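Long-range contact in metalloprotease stcE (Escherichia coli, PDB 4DNY), which is a secreted zinc metalloprotease, a mucinase that probably cleaves O-linked glycoproteins and serves adhesion and immune evasion during enterohemorrhagic E. coli infection: residues A[54-59]-A[80-85]. Residues are numbered along the deposited sequence; the frame is centred on the assembly and turned at random.
Sequences LVEIHT and MVRFVS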
ATOM      1  N   LEU A  54      -8.798   4.247  -2.483  1.00 12.21           N
ATOM      2  CA  LEU A  54      -7.385   4.365  -2.117  1.00 11.70           C
ATOM      3  C   LEU A  54      -7.162   4.138  -0.651  1.00 12.33           C
ATOM      4  O   LEU A  54      -7.931   4.649   0.211  1.00 13.72           O
ATOM      5  CB  LEU A  54      -6.875   5.733  -2.565  1.00 12.11           C
ATOM      6  CG  LEU A  54      -5.299   5.902  -2.472  1.00 14.41           C
ATOM      7  CD1 LEU A  54      -4.780   6.705  -3.645  1.00 20.18           C
ATOM      8  CD2 LEU A  54      -5.043   6.510  -1.174  1.00 18.77           C
ATOM      9  N   VAL A  55      -6.094   3.394  -0.330  1.00 11.12           N
ATOM     10  CA  VAL A  55      -5.596   3.269   1.055  1.00 11.47           C
ATOM     11  C   VAL A  55      -4.260   3.973   1.086  1.00 10.16           C
ATOM     12  O   VAL A  55      -3.390   3.696   0.223  1.00 10.40           O
ATOM     13  CB  VAL A  55      -5.445   1.819   1.482  1.00 10.33           C
ATOM     14  CG1 VAL A  55      -4.582   1.688   2.762  1.00 11.99           C
ATOM     15  CG2 VAL A  55      -6.844   1.137   1.703  1.00 12.18           C
ATOM     16  N   GLU A  56      -4.039   4.843   2.071  1.00 10.24           N
ATOM     17  CA  GLU A  56      -2.782   5.601   2.212  1.00 10.00           C
ATOM     18  C   GLU A  56      -2.206   5.243   3.592  1.00  9.39           C
ATOM     19  O   GLU A  56      -2.854   5.513   4.617  1.00 10.33           O
ATOM     20  CB  GLU A  56      -3.020   7.108   2.091  1.00 10.87           C
ATOM     21  CG  GLU A  56      -1.736   7.898   2.307  1.00 11.93           C
ATOM     22  CD  GLU A  56      -1.849   9.374   1.883  1.00 15.92           C
ATOM     23  OE1 GLU A  56      -2.500   9.693   0.878  1.00 15.53           O
ATOM     24  OE2 GLU A  56      -1.269  10.188   2.545  1.00 18.92           O
ATOM     25  N   ILE A  57      -1.024   4.653   3.580  1.00  9.25           N
ATOM     26  CA  ILE A  57      -0.375   4.159   4.780  1.00  9.14           C
ATOM     27  C   ILE A  57       0.744   5.066   5.168  1.00  9.31           C
ATOM     28  O   ILE A  57       1.607   5.409   4.348  1.00  9.50           O
ATOM     29  CB  ILE A  57       0.181   2.752   4.502  1.00  9.04           C
ATOM     30  CG1 ILE A  57      -0.965   1.771   4.303  1.00  9.94           C
ATOM     31  CG2 ILE A  57       1.171   2.272   5.639  1.00  9.55           C
ATOM     32  CD1 ILE A  57      -0.547   0.418   3.614  1.00 11.96           C
ATOM     33  N   HIS A  58       0.709   5.509   6.425  1.00 10.04           N
ATOM     34  CA  HIS A  58       1.772   6.388   6.973  1.00 10.16           C
ATOM     35  C   HIS A  58       2.521   5.635   8.049  1.00 10.05           C
ATOM     36  O   HIS A  58       1.990   5.412   9.138  1.00 10.46           O
ATOM     37  CB  HIS A  58       1.152   7.603   7.626  1.00 12.22           C
ATOM     38  CG  HIS A  58       0.504   8.543   6.675  1.00 12.77           C
ATOM     39  ND1 HIS A  58      -0.253   9.617   7.124  1.00 16.05           N
ATOM     40  CD2 HIS A  58       0.333   8.483   5.329  1.00 15.59           C
ATOM     41  CE1 HIS A  58      -0.713  10.255   6.054  1.00 18.02           C
ATOM     42  NE2 HIS A  58      -0.390   9.587   4.949  1.00 15.13           N
ATOM     43  N   THR A  59       3.758   5.189   7.747  1.00  9.92           N
ATOM     44  CA  THR A  59       4.634   4.636   8.778  1.00 10.06           C
ATOM     45  C   THR A  59       5.409   5.793   9.416  1.00 10.17           C
ATOM     46  O   THR A  59       5.658   6.823   8.748  1.00 10.98           O
ATOM     47  CB  THR A  59       5.555   3.589   8.215  1.00 10.01           C
ATOM     48  OG1 THR A  59       6.190   4.112   7.060  1.00 11.81           O
ATOM     49  CG2 THR A  59       4.786   2.266   7.865  1.00 10.92           C
ATOM     50  N   MET A  80      -6.019   1.579  -5.468  1.00 11.19           N
ATOM     51  CA  MET A  80      -4.694   2.194  -5.289  1.00 10.46           C
ATOM     52  C   MET A  80      -4.232   2.136  -3.845  1.00 10.19           C
ATOM     53  O   MET A  80      -5.040   2.170  -2.924  1.00 10.64           O
ATOM     54  CB  MET A  80      -4.682   3.628  -5.830  1.00 11.70           C
ATOM     55  CG  MET A  80      -4.866   3.670  -7.303  1.00 13.52           C
ATOM     56  SD  MET A  80      -4.993   5.363  -7.927  0.12 13.60           S
ATOM     57  CE  MET A  80      -3.386   6.131  -7.496  1.00 16.51           C
ATOM     58  N   VAL A  81      -2.919   2.094  -3.677  1.00  9.58           N
ATOM     59  CA  VAL A  81      -2.291   2.153  -2.349  1.00  9.35           C
ATOM     60  C   VAL A  81      -1.137   3.136  -2.401  1.00  9.34           C
ATOM     61  O   VAL A  81      -0.270   3.030  -3.279  1.00  9.36           O
ATOM     62  CB  VAL A  81      -1.773   0.762  -1.847  1.00  9.21           C
ATOM     63  CG1 VAL A  81      -1.172   0.899  -0.441  1.00  9.96           C
ATOM     64  CG2 VAL A  81      -2.962  -0.218  -1.830  1.00 10.58           C
ATOM     65  N   ARG A  82      -1.124   4.077  -1.478  1.00 10.14           N
ATOM     66  CA  ARG A  82      -0.031   5.035  -1.327  1.00  9.57           C
ATOM     67  C   ARG A  82       0.677   4.784  -0.017  1.00  9.32           C
ATOM     68  O   ARG A  82       0.036   4.472   0.995  1.00 10.28           O
ATOM     69  CB  ARG A  82      -0.572   6.489  -1.358  1.00 10.97           C
ATOM     70  CG  ARG A  82       0.557   7.511  -1.295  1.00 11.49           C
ATOM     71  CD  ARG A  82       0.051   8.911  -1.380  1.00 13.37           C
ATOM     72  NE  ARG A  82      -0.549   9.203  -2.703  1.00 14.13           N
ATOM     73  CZ  ARG A  82      -1.789   9.605  -2.908  1.00 15.38           C
ATOM     74  NH1 ARG A  82      -2.630   9.746  -1.854  1.00 17.33           N
ATOM     75  NH2 ARG A  82      -2.254   9.907  -4.129  1.00 18.31           N
ATOM     76  N   PHE A  83       2.002   4.871  -0.015  1.00  9.31           N
ATOM     77  CA  PHE A  83       2.837   4.796   1.223  1.00  9.21           C
ATOM     78  C   PHE A  83       3.551   6.101   1.406  1.00  9.55           C
ATOM     79  O   PHE A  83       4.099   6.633   0.442  1.00 10.13           O
ATOM     80  CB  PHE A  83       3.889   3.701   1.120  1.00  9.03           C
ATOM     81  CG  PHE A  83       3.316   2.328   1.146  1.00  8.85           C
ATOM     82  CD1 PHE A  83       3.236   1.628   2.317  1.00  9.73           C
ATOM     83  CD2 PHE A  83       2.861   1.713  -0.031  1.00  9.83           C
ATOM     84  CE1 PHE A  83       2.679   0.353   2.338  1.00 10.49           C
ATOM     85  CE2 PHE A  83       2.346   0.424  -0.008  1.00 10.44           C
ATOM     86  CZ  PHE A  83       2.249  -0.235   1.175  1.00 11.23           C
ATOM     87  N   VAL A  84       3.564   6.594   2.645  1.00  9.64           N
ATOM     88  CA  VAL A  84       4.392   7.710   3.051  1.00 10.04           C
ATOM     89  C   VAL A  84       5.146   7.368   4.304  1.00 10.30           C
ATOM     90  O   VAL A  84       4.519   7.114   5.341  1.00 10.03           O
ATOM     91  CB  VAL A  84       3.535   9.017   3.275  1.00 11.12           C
ATOM     92  CG1 VAL A  84       4.465  10.193   3.628  1.00 11.95           C
ATOM     93  CG2 VAL A  84       2.648   9.283   2.081  1.00 12.92           C
ATOM     94  N   SER A  85       6.470   7.260   4.208  1.00 10.11           N
ATOM     95  CA  SER A  85       7.284   6.867   5.360  1.00  9.90           C
ATOM     96  C   SER A  85       7.909   8.082   6.049  1.00 10.74           C
ATOM     97  O   SER A  85       8.643   8.863   5.436  1.00 11.49           O
ATOM     98  CB  SER A  85       8.413   5.958   4.946  1.00  9.79           C
ATOM     99  OG  SER A  85       9.288   5.814   6.063  1.00 11.04           O
TER
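E56 and R82 sit abreast on neighbouring parallel strands, 54-59 and 80-85, at the middle of the five-stranded mixed sheet of this beta-sandwich domain. Their side chains run side by side off the same face and close a salt bridge, R82 NH1 to E56 OE1 at 2.7 Å. The carboxylate lies at the guanidinium's edge, with the two planes almost perpendicular (86°). NH1 meets OE1 on its anti side, well out of the carboxylate plane. An extended start followed by a bend at chi3 (-66°) brings R82's head round to this oxygen, while L54 CD1 lies over one face of the guanidinium. K25 NZ, from strand 25-28, which flanks 54-59 on the side away from 80-85, forms a second salt bridge with OE1, and two positive groups there would favour a charged glutamate.

The face of V55, I57, V81 and F83 is largely apolar. I57 CD1 reaches the F83 ring obliquely, 3.5 Å from CE1, and also touches V81 CG1; helix 43-49 covers this side, with I45 against both I57 and V81. Between the two layers of side chains the backbones pair in parallel register: V55 and I57 each donate to and accept from strand 80-85, as in I57 N to R82 O at 2.8 Å, before the weak bond from T59 N to V84 O. Strands 25-28 and 107-113 flank the pair, so both segments are interior to the sheet.

Back on the face of E56 and R82, V84 CB packs obliquely against the H58 ring, 3.8 Å from CD2. That imidazole steadies E56 in turn: its NE2 donates within the ring plane to the anti lone pair of E56 OE2, at 2.6 Å and nearly straight (171°).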